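Local coordinates for dephospho-CoA kinase (Mycobacterium paratuberculosis, PDB 6N39), which probably catalyses the ATP-dependent phosphorylation of the 3'-hydroxyl group of dephospho-coenzyme A, the last step of coenzyme A biosynthesis, at residues Q172-A177 against D225-A230; D308-V313 against W407-G412; V358-A363 against R398-R403; A373-A378 against D387-V392. All coordinates share one frame; numbering follows the deposited sequence.

Interaction 1: residues Q172-A177 against D225-A230; sequences QRRAVA and DPEWPA
The type I turn leading into helix 228-243 of the UPF0157 region meets helix 170-176 of the kinase part at the surface, where Glu-227 of the turn and Arg-174 of the helix form a salt bridge. Arg-174 NH2 lies 3.0 Å from Glu-227 OE2. The two side chains cross at about a right angle; the guanidinium and carboxylate planes stand 88° apart, and one nitrogen, NH2, meets one oxygen, OE2. The arginine chain bends at chi2 (60°) and is otherwise extended, which carries its tip across to the acid; NH1 adds a weak hydrogen bond to Ala-177 O at 3.1 Å. Glu-227 is held at its backbone: its N donates to Asp-225 OD1 at 2.7 Å, a capping bond that steadies the turn from Asp-225 to Trp-228. A water forms the second link between the segments, donating to Ala-175 O at 2.8 Å and to Ala-230 O at 2.8 Å. Ala-175 O also accepts from Arg-234, one turn further along helix 228-243. On the kinase side, Arg-174 makes a cation-pi contact with Trp-180 of strand 179-182, an outermost strand of the parallel sheet, while Val-176 packs on Ile-137 of neighbouring strand 135-139.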
loop_
_atom_site.group_PDB
_atom_site.type_symbol
_atom_site.label_atom_id
_atom_site.label_comp_id
_atom_site.label_asym_id
_atom_site.label_seq_id
_atom_site.Cartn_x
_atom_site.Cartn_y
_atom_site.Cartn_z
ATOM N N GLN A 172 12.178 -10.001 -3.080
ATOM C CA GLN A 172 11.404 -9.616 -1.909
ATOM C C GLN A 172 11.126 -8.120 -1.914
ATOM O O GLN A 172 10.012 -7.687 -1.590
ATOM C CB GLN A 172 12.141 -10.032 -0.638
ATOM C CG GLN A 172 12.395 -11.507 -0.557
ATOM C CD GLN A 172 13.296 -11.876 0.597
ATOM O OE1 GLN A 172 14.334 -11.252 0.822
ATOM N NE2 GLN A 172 12.902 -12.891 1.340
ATOM N N ARG A 173 12.120 -7.315 -2.287
ATOM C CA ARG A 173 11.880 -5.883 -2.421
ATOM C C ARG A 173 10.777 -5.612 -3.432
ATOM O O ARG A 173 9.832 -4.867 -3.153
ATOM C CB ARG A 173 13.162 -5.156 -2.836
ATOM C CG ARG A 173 14.282 -5.201 -1.807
ATOM C CD ARG A 173 15.542 -4.512 -2.328
ATOM N NE ARG A 173 16.603 -4.579 -1.328
ATOM C CZ ARG A 173 17.692 -5.330 -1.429
ATOM N NH1 ARG A 173 17.900 -6.072 -2.510
ATOM N NH2 ARG A 173 18.577 -5.335 -0.441
ATOM N N ARG A 174 10.889 -6.211 -4.622
ATOM C CA ARG A 174 9.924 -5.949 -5.685
ATOM C C ARG A 174 8.515 -6.268 -5.217
ATOM O O ARG A 174 7.566 -5.544 -5.540
ATOM C CB ARG A 174 10.276 -6.776 -6.923
ATOM C CG ARG A 174 9.394 -6.508 -8.122
ATOM C CD ARG A 174 9.536 -5.064 -8.492
ATOM N NE ARG A 174 8.587 -4.596 -9.497
ATOM C CZ ARG A 174 7.456 -3.954 -9.219
ATOM N NH1 ARG A 174 7.108 -3.716 -7.957
ATOM N NH2 ARG A 174 6.676 -3.550 -10.211
ATOM N N ALA A 175 8.368 -7.326 -4.415
ATOM C CA ALA A 175 7.039 -7.710 -3.950
ATOM C C ALA A 175 6.342 -6.590 -3.173
ATOM O O ALA A 175 5.108 -6.502 -3.199
ATOM C CB ALA A 175 7.136 -8.992 -3.106
ATOM N N VAL A 176 7.090 -5.717 -2.494
ATOM C CA VAL A 176 6.466 -4.709 -1.644
ATOM C C VAL A 176 6.708 -3.280 -2.146
ATOM O O VAL A 176 6.391 -2.324 -1.445
ATOM C CB VAL A 176 6.910 -4.865 -0.175
ATOM C CG1 VAL A 176 6.413 -6.214 0.416
ATOM C CG2 VAL A 176 8.433 -4.790 -0.050
ATOM N N ALA A 177 7.236 -3.107 -3.350
ATOM C CA ALA A 177 7.480 -1.770 -3.888
ATOM C C ALA A 177 6.282 -1.288 -4.707
ATOM O O ALA A 177 5.912 -1.914 -5.707
ATOM C CB ALA A 177 8.730 -1.755 -4.766
ATOM N N ASP A 225 -3.544 -7.820 -16.312
ATOM C CA ASP A 225 -2.182 -7.436 -16.002
ATOM C C ASP A 225 -1.563 -8.503 -15.108
ATOM O O ASP A 225 -2.128 -8.804 -14.047
ATOM C CB ASP A 225 -2.169 -6.082 -15.326
ATOM C CG ASP A 225 -0.776 -5.544 -15.105
ATOM O OD1 ASP A 225 0.165 -6.330 -14.855
ATOM O OD2 ASP A 225 -0.627 -4.308 -15.162
ATOM N N PRO A 226 -0.430 -9.104 -15.492
ATOM C CA PRO A 226 0.174 -10.141 -14.639
ATOM C C PRO A 226 0.578 -9.633 -13.274
ATOM O O PRO A 226 0.774 -10.444 -12.367
ATOM C CB PRO A 226 1.403 -10.597 -15.440
ATOM C CG PRO A 226 1.163 -10.112 -16.844
ATOM C CD PRO A 226 0.363 -8.856 -16.708
ATOM N N GLU A 227 0.706 -8.320 -13.098
ATOM C CA GLU A 227 1.078 -7.740 -11.816
ATOM C C GLU A 227 -0.102 -7.434 -10.897
ATOM O O GLU A 227 0.128 -7.006 -9.760
ATOM C CB GLU A 227 1.851 -6.452 -12.033
ATOM C CG GLU A 227 3.287 -6.630 -12.456
ATOM C CD GLU A 227 3.982 -5.294 -12.536
ATOM O OE1 GLU A 227 4.224 -4.806 -13.661
ATOM O OE2 GLU A 227 4.246 -4.711 -11.461
ATOM N N TRP A 228 -1.345 -7.600 -11.346
ATOM C CA TRP A 228 -2.468 -7.310 -10.450
ATOM C C TRP A 228 -2.444 -8.109 -9.152
ATOM O O TRP A 228 -2.787 -7.530 -8.108
ATOM C CB TRP A 228 -3.815 -7.537 -11.149
ATOM C CG TRP A 228 -4.231 -6.441 -12.079
ATOM C CD1 TRP A 228 -3.819 -5.137 -12.062
ATOM C CD2 TRP A 228 -5.138 -6.563 -13.182
ATOM N NE1 TRP A 228 -4.408 -4.443 -13.096
ATOM C CE2 TRP A 228 -5.230 -5.294 -13.791
ATOM C CE3 TRP A 228 -5.889 -7.624 -13.708
ATOM C CZ2 TRP A 228 -6.034 -5.057 -14.910
ATOM C CZ3 TRP A 228 -6.694 -7.384 -14.813
ATOM C CH2 TRP A 228 -6.751 -6.109 -15.406
ATOM N N PRO A 229 -2.104 -9.403 -9.127
ATOM C CA PRO A 229 -2.093 -10.096 -7.825
ATOM C C PRO A 229 -1.126 -9.473 -6.821
ATOM O O PRO A 229 -1.496 -9.299 -5.653
ATOM C CB PRO A 229 -1.707 -11.538 -8.194
ATOM C CG PRO A 229 -2.136 -11.687 -9.645
ATOM C CD PRO A 229 -1.854 -10.335 -10.251
ATOM N N ALA A 230 0.092 -9.109 -7.245
ATOM C CA ALA A 230 1.051 -8.487 -6.325
ATOM C C ALA A 230 0.575 -7.114 -5.863
ATOM O O ALA A 230 0.682 -6.772 -4.667
ATOM C CB ALA A 230 2.432 -8.389 -6.994
HETATM O O HOH W 1 2.719 -7.968 -3.234
#

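Interaction 2: residues D308-V313 against W407-G412; sequences DARSTV and WADSTG
Arg-310 and Asp-409 meet in an end-on, two-pronged salt bridge, although one stands in an irregular loop and the other in the last turns of a helix. NH1 of Arg-310 donates to Asp-409 OD2 at 2.9 Å, almost straight at 167°, and NH2 of Arg-310 donates to Asp-409 OD1, also at 2.9 Å. Both oxygens use their syn lone pairs. The side chains of Arg-310 and Asp-409 come from opposite directions, and their flat groups are nearly coplanar, 28° apart, with the NH2 bond a little tilted. Arg-310 folds twice, at chi2 (-69°) and chi3, to present its end nitrogens to the helix, while NE pairs with Asp-317 within the loop. Two acids therefore hold the guanidinium from different sides and probably fix its rotation. The loop lies between helix 286-291 and strand 328-331. Arg-310 and Thr-312 rest on Trp-405 of helix 386-411, and Ala-408, beside Asp-409, packs on Leu-356 of helix 349-363.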
loop_
_atom_site.group_PDB
_atom_site.type_symbol
_atom_site.label_atom_id
_atom_site.label_comp_id
_atom_site.label_asym_id
_atom_site.label_seq_id
_atom_site.Cartn_x
_atom_site.Cartn_y
_atom_site.Cartn_z
ATOM N N ASP A 308 -35.251 -10.695 -3.836
ATOM C CA ASP A 308 -34.938 -11.987 -3.220
ATOM C C ASP A 308 -33.445 -12.086 -2.930
ATOM O O ASP A 308 -32.732 -12.943 -3.457
ATOM C CB ASP A 308 -35.406 -13.151 -4.092
ATOM C CG ASP A 308 -35.317 -14.495 -3.374
ATOM O OD1 ASP A 308 -35.249 -14.510 -2.123
ATOM O OD2 ASP A 308 -35.296 -15.541 -4.059
ATOM N N ALA A 309 -32.984 -11.151 -2.093
ATOM C CA ALA A 309 -31.578 -11.060 -1.719
ATOM C C ALA A 309 -31.119 -12.329 -1.010
ATOM O O ALA A 309 -31.851 -12.909 -0.203
ATOM C CB ALA A 309 -31.358 -9.843 -0.811
ATOM N N ARG A 310 -29.888 -12.744 -1.289
ATOM C CA ARG A 310 -29.391 -14.027 -0.815
ATOM C C ARG A 310 -28.173 -13.854 0.083
ATOM O O ARG A 310 -27.376 -12.929 -0.090
ATOM C CB ARG A 310 -29.028 -14.947 -1.983
ATOM C CG ARG A 310 -30.157 -15.195 -2.962
ATOM C CD ARG A 310 -31.250 -16.041 -2.336
ATOM N NE ARG A 310 -30.701 -17.163 -1.583
ATOM C CZ ARG A 310 -30.363 -18.335 -2.116
ATOM N NH1 ARG A 310 -30.511 -18.554 -3.418
ATOM N NH2 ARG A 310 -29.875 -19.291 -1.342
ATOM N N SER A 311 -28.028 -14.772 1.037
ATOM C CA SER A 311 -26.849 -14.837 1.893
ATOM C C SER A 311 -26.668 -16.270 2.359
ATOM O O SER A 311 -27.647 -17.019 2.465
ATOM C CB SER A 311 -26.981 -13.932 3.118
ATOM O OG SER A 311 -25.801 -13.978 3.908
ATOM N N THR A 312 -25.412 -16.649 2.652
ATOM C CA THR A 312 -25.204 -17.913 3.361
ATOM C C THR A 312 -25.386 -17.764 4.866
ATOM O O THR A 312 -25.288 -18.761 5.588
ATOM C CB THR A 312 -23.812 -18.518 3.070
ATOM O OG1 THR A 312 -22.765 -17.665 3.558
ATOM C CG2 THR A 312 -23.616 -18.756 1.568
ATOM N N VAL A 313 -25.624 -16.549 5.351
ATOM C CA VAL A 313 -25.957 -16.317 6.750
ATOM C C VAL A 313 -27.475 -16.244 6.850
ATOM O O VAL A 313 -28.107 -15.401 6.206
ATOM C CB VAL A 313 -25.286 -15.037 7.274
ATOM C CG1 VAL A 313 -25.738 -14.754 8.713
ATOM C CG2 VAL A 313 -23.776 -15.192 7.221
ATOM N N TRP A 407 -25.687 -21.427 -8.727
ATOM C CA TRP A 407 -24.450 -22.196 -8.636
ATOM C C TRP A 407 -24.035 -22.388 -7.182
ATOM O O TRP A 407 -23.569 -23.467 -6.797
ATOM C CB TRP A 407 -23.347 -21.484 -9.429
ATOM C CG TRP A 407 -22.001 -22.128 -9.327
ATOM C CD1 TRP A 407 -21.522 -23.164 -10.085
ATOM C CD2 TRP A 407 -20.960 -21.786 -8.412
ATOM N NE1 TRP A 407 -20.245 -23.481 -9.695
ATOM C CE2 TRP A 407 -19.875 -22.646 -8.672
ATOM C CE3 TRP A 407 -20.835 -20.828 -7.399
ATOM C CZ2 TRP A 407 -18.681 -22.583 -7.947
ATOM C CZ3 TRP A 407 -19.645 -20.764 -6.688
ATOM C CH2 TRP A 407 -18.590 -21.636 -6.966
ATOM N N ALA A 408 -24.186 -21.343 -6.361
ATOM C CA ALA A 408 -23.820 -21.451 -4.951
ATOM C C ALA A 408 -24.684 -22.478 -4.239
ATOM O O ALA A 408 -24.180 -23.274 -3.436
ATOM C CB ALA A 408 -23.940 -20.093 -4.260
ATOM N N ASP A 409 -25.995 -22.462 -4.505
ATOM C CA ASP A 409 -26.878 -23.459 -3.912
ATOM C C ASP A 409 -26.497 -24.863 -4.365
ATOM O O ASP A 409 -26.472 -25.792 -3.555
ATOM C CB ASP A 409 -28.340 -23.167 -4.268
ATOM C CG ASP A 409 -28.871 -21.898 -3.611
ATOM O OD1 ASP A 409 -28.368 -21.497 -2.544
ATOM O OD2 ASP A 409 -29.805 -21.292 -4.171
ATOM N N SER A 410 -26.179 -25.029 -5.655
ATOM C CA SER A 410 -25.870 -26.359 -6.178
ATOM C C SER A 410 -24.587 -26.915 -5.575
ATOM O O SER A 410 -24.526 -28.095 -5.214
ATOM C CB SER A 410 -25.746 -26.318 -7.701
ATOM O OG SER A 410 -26.941 -25.870 -8.306
ATOM N N THR A 411 -23.545 -26.095 -5.479
ATOM C CA THR A 411 -22.240 -26.582 -5.048
ATOM C C THR A 411 -22.021 -26.475 -3.544
ATOM O O THR A 411 -20.949 -26.851 -3.067
ATOM C CB THR A 411 -21.123 -25.812 -5.771
ATOM O OG1 THR A 411 -21.245 -24.421 -5.467
ATOM C CG2 THR A 411 -21.223 -26.002 -7.278
ATOM N N GLY A 412 -22.985 -25.957 -2.787
ATOM C CA GLY A 412 -22.743 -25.735 -1.368
ATOM C C GLY A 412 -21.663 -24.707 -1.095
ATOM O O GLY A 412 -20.894 -24.850 -0.139
#

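Interaction 3: residues V358-A363 against R398-R403; sequences VDWLTA and RDAYRR
Both faces of the Trp-360 indole are covered: Ala-400 O and Arg-403 C lie over one, Leu-361 CD2 over the other, 3.6 Å above the plane and toward the rim. Trp-360 is on helix 349-363; Ala-400 and Arg-403 are on helix 386-411 of the UPF0157 region. Trp-360 CH2 is 3.9 Å from Ala-400 O, and Ala-400 CB sits 4.0 Å from Trp-360 CZ3. Farther round the six-membered ring, Trp-360 CZ2 touches Arg-403 CB at 3.8 Å. The same CZ2 stands over one face of the Arg-403 guanidinium, offset toward its rim. Ring and guanidinium planes are 87° apart, so the indole turns its benzene end toward the flat group instead of stacking on it. Bends at chi2 and chi3 (68°) turn the end of Arg-403 toward that end of the indole. Its NH1 reaches Asp-399 OD2 at 3.1 Å, meeting the oxygen from above the carboxylate plane, and its NH2 pairs with Asp-370 of helix 365-382. No hydrogen bond crosses between the segments. The chemistry is thus apolar packing of a buried indole, bordered by an arginine whose charge is probably offset by Asp-399 and Asp-370 and which lends its aliphatic base and flat face to the tryptophan.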
loop_
_atom_site.group_PDB
_atom_site.type_symbol
_atom_site.label_atom_id
_atom_site.label_comp_id
_atom_site.label_asym_id
_atom_site.label_seq_id
_atom_site.Cartn_x
_atom_site.Cartn_y
_atom_site.Cartn_z
ATOM N N VAL A 358 -16.577 -13.652 -7.701
ATOM C CA VAL A 358 -15.247 -14.139 -8.069
ATOM C C VAL A 358 -15.228 -15.659 -8.152
ATOM O O VAL A 358 -14.731 -16.235 -9.135
ATOM C CB VAL A 358 -14.190 -13.631 -7.073
ATOM C CG1 VAL A 358 -12.831 -14.219 -7.420
ATOM C CG2 VAL A 358 -14.143 -12.114 -7.094
ATOM N N ASP A 359 -15.727 -16.343 -7.110
ATOM C CA ASP A 359 -15.630 -17.812 -7.142
ATOM C C ASP A 359 -16.455 -18.404 -8.290
ATOM O O ASP A 359 -16.021 -19.348 -8.978
ATOM C CB ASP A 359 -16.072 -18.402 -5.805
ATOM C CG ASP A 359 -15.029 -18.216 -4.724
ATOM O OD1 ASP A 359 -13.854 -18.061 -5.089
ATOM O OD2 ASP A 359 -15.370 -18.218 -3.526
ATOM N N TRP A 360 -17.640 -17.843 -8.515
ATOM C CA TRP A 360 -18.527 -18.303 -9.572
ATOM C C TRP A 360 -17.870 -18.147 -10.937
ATOM O O TRP A 360 -17.742 -19.118 -11.686
ATOM C CB TRP A 360 -19.848 -17.527 -9.486
ATOM C CG TRP A 360 -20.794 -17.772 -10.620
ATOM C CD1 TRP A 360 -21.320 -18.970 -11.007
ATOM C CD2 TRP A 360 -21.331 -16.789 -11.510
ATOM N NE1 TRP A 360 -22.149 -18.793 -12.090
ATOM C CE2 TRP A 360 -22.177 -17.463 -12.415
ATOM C CE3 TRP A 360 -21.181 -15.401 -11.630
ATOM C CZ2 TRP A 360 -22.867 -16.804 -13.431
ATOM C CZ3 TRP A 360 -21.870 -14.743 -12.642
ATOM C CH2 TRP A 360 -22.703 -15.450 -13.529
ATOM N N LEU A 361 -17.406 -16.936 -11.264
ATOM C CA LEU A 361 -16.773 -16.734 -12.564
ATOM C C LEU A 361 -15.495 -17.553 -12.702
ATOM O O LEU A 361 -15.173 -18.017 -13.804
ATOM C CB LEU A 361 -16.492 -15.246 -12.791
ATOM C CG LEU A 361 -17.719 -14.375 -13.126
ATOM C CD1 LEU A 361 -17.304 -12.961 -13.511
ATOM C CD2 LEU A 361 -18.561 -15.006 -14.226
ATOM N N THR A 362 -14.761 -17.765 -11.604
ATOM C CA THR A 362 -13.590 -18.633 -11.685
ATOM C C THR A 362 -13.983 -20.047 -12.087
ATOM O O THR A 362 -13.273 -20.695 -12.859
ATOM C CB THR A 362 -12.827 -18.639 -10.356
ATOM O OG1 THR A 362 -12.357 -17.313 -10.074
ATOM C CG2 THR A 362 -11.627 -19.586 -10.439
ATOM N N ALA A 363 -15.126 -20.534 -11.604
ATOM C CA ALA A 363 -15.511 -21.911 -11.902
ATOM C C ALA A 363 -16.229 -22.092 -13.240
ATOM O O ALA A 363 -16.278 -23.221 -13.738
ATOM C CB ALA A 363 -16.400 -22.466 -10.783
ATOM N N ARG A 398 -28.522 -8.473 -12.894
ATOM C CA ARG A 398 -29.683 -9.121 -12.282
ATOM C C ARG A 398 -29.687 -10.624 -12.564
ATOM O O ARG A 398 -29.839 -11.456 -11.650
ATOM C CB ARG A 398 -30.970 -8.466 -12.772
ATOM C CG ARG A 398 -31.035 -6.962 -12.478
ATOM C CD ARG A 398 -32.473 -6.429 -12.557
ATOM N NE ARG A 398 -33.057 -6.542 -13.899
ATOM C CZ ARG A 398 -32.899 -5.644 -14.876
ATOM N NH1 ARG A 398 -32.168 -4.554 -14.681
ATOM N NH2 ARG A 398 -33.469 -5.836 -16.056
ATOM N N ASP A 399 -29.475 -10.992 -13.823
ATOM C CA ASP A 399 -29.440 -12.404 -14.190
ATOM C C ASP A 399 -28.165 -13.063 -13.689
ATOM O O ASP A 399 -28.186 -14.228 -13.272
ATOM C CB ASP A 399 -29.578 -12.543 -15.709
ATOM C CG ASP A 399 -29.528 -13.980 -16.181
ATOM O OD1 ASP A 399 -30.413 -14.786 -15.804
ATOM O OD2 ASP A 399 -28.611 -14.283 -16.970
ATOM N N ALA A 400 -27.048 -12.321 -13.682
ATOM C CA ALA A 400 -25.825 -12.876 -13.118
ATOM C C ALA A 400 -25.995 -13.173 -11.632
ATOM O O ALA A 400 -25.495 -14.187 -11.138
ATOM C CB ALA A 400 -24.654 -11.924 -13.343
ATOM N N TYR A 401 -26.694 -12.295 -10.902
ATOM C CA TYR A 401 -26.978 -12.528 -9.489
ATOM C C TYR A 401 -27.745 -13.830 -9.314
ATOM O O TYR A 401 -27.375 -14.688 -8.494
ATOM C CB TYR A 401 -27.778 -11.341 -8.927
ATOM C CG TYR A 401 -27.967 -11.329 -7.419
ATOM C CD1 TYR A 401 -26.949 -10.884 -6.576
ATOM C CD2 TYR A 401 -29.167 -11.733 -6.843
ATOM C CE1 TYR A 401 -27.110 -10.852 -5.198
ATOM C CE2 TYR A 401 -29.335 -11.720 -5.458
ATOM C CZ TYR A 401 -28.306 -11.274 -4.642
ATOM O OH TYR A 401 -28.462 -11.258 -3.268
ATOM N N ARG A 402 -28.807 -14.006 -10.111
ATOM C CA ARG A 402 -29.605 -15.222 -9.971
ATOM C C ARG A 402 -28.780 -16.468 -10.294
ATOM O O ARG A 402 -28.887 -17.496 -9.604
ATOM C CB ARG A 402 -30.855 -15.139 -10.857
ATOM C CG ARG A 402 -31.875 -14.094 -10.368
ATOM C CD ARG A 402 -33.159 -14.105 -11.196
ATOM N NE ARG A 402 -32.905 -13.693 -12.576
ATOM C CZ ARG A 402 -33.201 -12.496 -13.080
ATOM N NH1 ARG A 402 -33.792 -11.566 -12.329
ATOM N NH2 ARG A 402 -32.902 -12.233 -14.345
ATOM N N ARG A 403 -27.928 -16.386 -11.317
ATOM C CA ARG A 403 -27.187 -17.567 -11.747
ATOM C C ARG A 403 -26.084 -17.906 -10.757
ATOM O O ARG A 403 -25.870 -19.079 -10.437
ATOM C CB ARG A 403 -26.603 -17.349 -13.141
ATOM C CG ARG A 403 -27.635 -17.365 -14.273
ATOM C CD ARG A 403 -27.182 -16.451 -15.402
ATOM N NE ARG A 403 -26.000 -16.958 -16.088
ATOM C CZ ARG A 403 -25.253 -16.239 -16.921
ATOM N NH1 ARG A 403 -25.554 -14.967 -17.154
ATOM N NH2 ARG A 403 -24.202 -16.793 -17.516
#

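Interaction 4: residues A373-A378 against D387-V392; sequences AVKRSA and DAYVAV. With ACT (acetate ion), chain G; ACT (acetate ion), chain F.
Lys-375 NZ, at the end of a chain that passes Tyr-389, has three hydrogen-bond partners: OXT of a bound acetate at 2.7 Å, Ser-255 OG and Ala-265 O. The tyrosine donates from OH to the other oxygen, O, of the same acetate at 2.6 Å, so the ion, probably from the crystallisation liquor, bridges the two side chains. They belong to a helical hairpin: helices 365-382 and 386-411 are joined by a short connection, and the two segments run roughly antiparallel at 145°, with axes 9.0 Å apart. Lys-375 CD lies 3.6 Å from Tyr-389 OH. The acetate oxygen sits at the tyrosine ring's edge, near its plane. A second acetate is held by Arg-376, NE to O and NH1 to OXT, both 2.6 Å. The phenol reaches back along helix 365-382 past Ala-378 because chi1 of Tyr-389 (-179°) sets CG opposite the backbone N. There the packing is close: Ala-378 CB is 3.4 Å from Tyr-389 CD1. Leu-221 of strand 221-222 touches both Lys-375 and Tyr-389, placing this end of the hairpin against the small two-stranded sheet. One turn after the tyrosine, Val-392 completes the apolar contact with its CG1 branch, which lies 3.6 Å from Ala-378 CA.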
loop_
_atom_site.group_PDB
_atom_site.type_symbol
_atom_site.label_atom_id
_atom_site.label_comp_id
_atom_site.label_asym_id
_atom_site.label_seq_id
_atom_site.Cartn_x
_atom_site.Cartn_y
_atom_site.Cartn_z
ATOM N N ALA A 373 -18.435 -10.403 -23.071
ATOM C CA ALA A 373 -19.164 -9.846 -24.207
ATOM C C ALA A 373 -19.992 -8.638 -23.783
ATOM O O ALA A 373 -20.068 -7.636 -24.514
ATOM C CB ALA A 373 -20.050 -10.914 -24.850
ATOM N N VAL A 374 -20.609 -8.710 -22.600
ATOM C CA VAL A 374 -21.341 -7.550 -22.095
ATOM C C VAL A 374 -20.401 -6.362 -21.930
ATOM O O VAL A 374 -20.732 -5.230 -22.310
ATOM C CB VAL A 374 -22.053 -7.881 -20.771
ATOM C CG1 VAL A 374 -22.592 -6.608 -20.149
ATOM C CG2 VAL A 374 -23.187 -8.869 -20.996
ATOM N N LYS A 375 -19.214 -6.602 -21.358
ATOM C CA LYS A 375 -18.263 -5.515 -21.145
ATOM C C LYS A 375 -17.829 -4.888 -22.462
ATOM O O LYS A 375 -17.717 -3.662 -22.563
ATOM C CB LYS A 375 -17.040 -6.012 -20.368
ATOM C CG LYS A 375 -17.320 -6.378 -18.920
ATOM C CD LYS A 375 -16.104 -6.120 -18.056
ATOM C CE LYS A 375 -15.438 -7.396 -17.609
ATOM N NZ LYS A 375 -14.201 -7.096 -16.832
ATOM N N ARG A 376 -17.555 -5.712 -23.476
ATOM C CA ARG A 376 -17.157 -5.173 -24.774
ATOM C C ARG A 376 -18.269 -4.345 -25.391
ATOM O O ARG A 376 -18.014 -3.287 -25.983
ATOM C CB ARG A 376 -16.763 -6.303 -25.721
ATOM C CG ARG A 376 -15.557 -7.095 -25.254
ATOM C CD ARG A 376 -14.341 -6.787 -26.094
ATOM N NE ARG A 376 -13.148 -7.497 -25.636
ATOM C CZ ARG A 376 -12.921 -8.795 -25.830
ATOM N NH1 ARG A 376 -11.798 -9.344 -25.381
ATOM N NH2 ARG A 376 -13.812 -9.549 -26.465
ATOM N N SER A 377 -19.513 -4.811 -25.276
ATOM C CA SER A 377 -20.610 -4.012 -25.807
ATOM C C SER A 377 -20.706 -2.679 -25.074
ATOM O O SER A 377 -20.877 -1.619 -25.699
ATOM C CB SER A 377 -21.917 -4.792 -25.709
ATOM O OG SER A 377 -23.002 -4.026 -26.198
ATOM N N ALA A 378 -20.565 -2.713 -23.746
ATOM C CA ALA A 378 -20.618 -1.485 -22.964
ATOM C C ALA A 378 -19.508 -0.527 -23.367
ATOM O O ALA A 378 -19.744 0.673 -23.528
ATOM C CB ALA A 378 -20.530 -1.807 -21.472
ATOM N N ASP A 387 -20.593 6.786 -17.150
ATOM C CA ASP A 387 -22.002 6.592 -16.819
ATOM C C ASP A 387 -22.688 5.684 -17.833
ATOM O O ASP A 387 -23.409 4.753 -17.457
ATOM C CB ASP A 387 -22.713 7.945 -16.740
ATOM C CG ASP A 387 -22.302 8.754 -15.518
ATOM O OD1 ASP A 387 -21.548 8.227 -14.672
ATOM O OD2 ASP A 387 -22.735 9.923 -15.407
ATOM N N ALA A 388 -22.482 5.951 -19.128
ATOM C CA ALA A 388 -23.070 5.112 -20.170
ATOM C C ALA A 388 -22.580 3.674 -20.060
ATOM O O ALA A 388 -23.344 2.726 -20.283
ATOM C CB ALA A 388 -22.745 5.683 -21.547
ATOM N N TYR A 389 -21.303 3.499 -19.710
ATOM C CA TYR A 389 -20.740 2.165 -19.540
ATOM C C TYR A 389 -21.441 1.420 -18.405
ATOM O O TYR A 389 -21.864 0.261 -18.559
ATOM C CB TYR A 389 -19.232 2.301 -19.286
ATOM C CG TYR A 389 -18.506 1.002 -19.105
ATOM C CD1 TYR A 389 -18.119 0.236 -20.199
ATOM C CD2 TYR A 389 -18.195 0.540 -17.834
ATOM C CE1 TYR A 389 -17.453 -0.967 -20.022
ATOM C CE2 TYR A 389 -17.532 -0.651 -17.648
ATOM C CZ TYR A 389 -17.166 -1.402 -18.739
ATOM O OH TYR A 389 -16.511 -2.587 -18.530
ATOM N N VAL A 390 -21.587 2.088 -17.259
ATOM C CA VAL A 390 -22.284 1.508 -16.114
ATOM C C VAL A 390 -23.717 1.149 -16.490
ATOM O O VAL A 390 -24.211 0.067 -16.147
ATOM C CB VAL A 390 -22.235 2.484 -14.920
ATOM C CG1 VAL A 390 -23.147 2.007 -13.778
ATOM C CG2 VAL A 390 -20.793 2.646 -14.415
ATOM N N ALA A 391 -24.406 2.055 -17.191
ATOM C CA ALA A 391 -25.792 1.813 -17.582
ATOM C C ALA A 391 -25.915 0.596 -18.491
ATOM O O ALA A 391 -26.838 -0.211 -18.327
ATOM C CB ALA A 391 -26.379 3.050 -18.273
ATOM N N VAL A 392 -25.010 0.446 -19.463
ATOM C CA VAL A 392 -25.124 -0.702 -20.363
ATOM C C VAL A 392 -24.849 -2.005 -19.613
ATOM O O VAL A 392 -25.550 -3.002 -19.813
ATOM C CB VAL A 392 -24.210 -0.538 -21.594
ATOM C CG1 VAL A 392 -24.179 -1.824 -22.410
ATOM C CG2 VAL A 392 -24.711 0.602 -22.459
HETATM C C ACT G . -14.964 -3.984 -15.445
HETATM O O ACT G . -15.825 -3.375 -16.167
HETATM O OXT ACT G . -13.877 -4.579 -15.787
HETATM C CH3 ACT G . -15.279 -4.024 -13.908
HETATM C C ACT F . -10.199 -6.293 -25.038
HETATM O O ACT F . -11.292 -5.694 -25.318
HETATM O OXT ACT F . -9.956 -7.541 -25.043
HETATM C CH3 ACT F . -8.991 -5.354 -24.626
#

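Interactions 2, 3 and 4 all use helix 386-411 within the UPF0157 region, whereas interaction 1 joins that region to the kinase part, its centre about 28 to 34 Å from the other centres. Interactions 1 and 2 are surface contacts carried by arginine-carboxylate pairs, single-pronged in the first and two-pronged in the second; interactions 3 and 4 are buried helix packings led by an aromatic ring and an alanine. Interaction 4 is nested inside the loop closed by interaction 3, which is nested inside that of interaction 2. Interactions 2 and 3 touch: Tyr-401 OH lies 2.9 Å from Arg-310 N, and Trp-407 meets Trp-360.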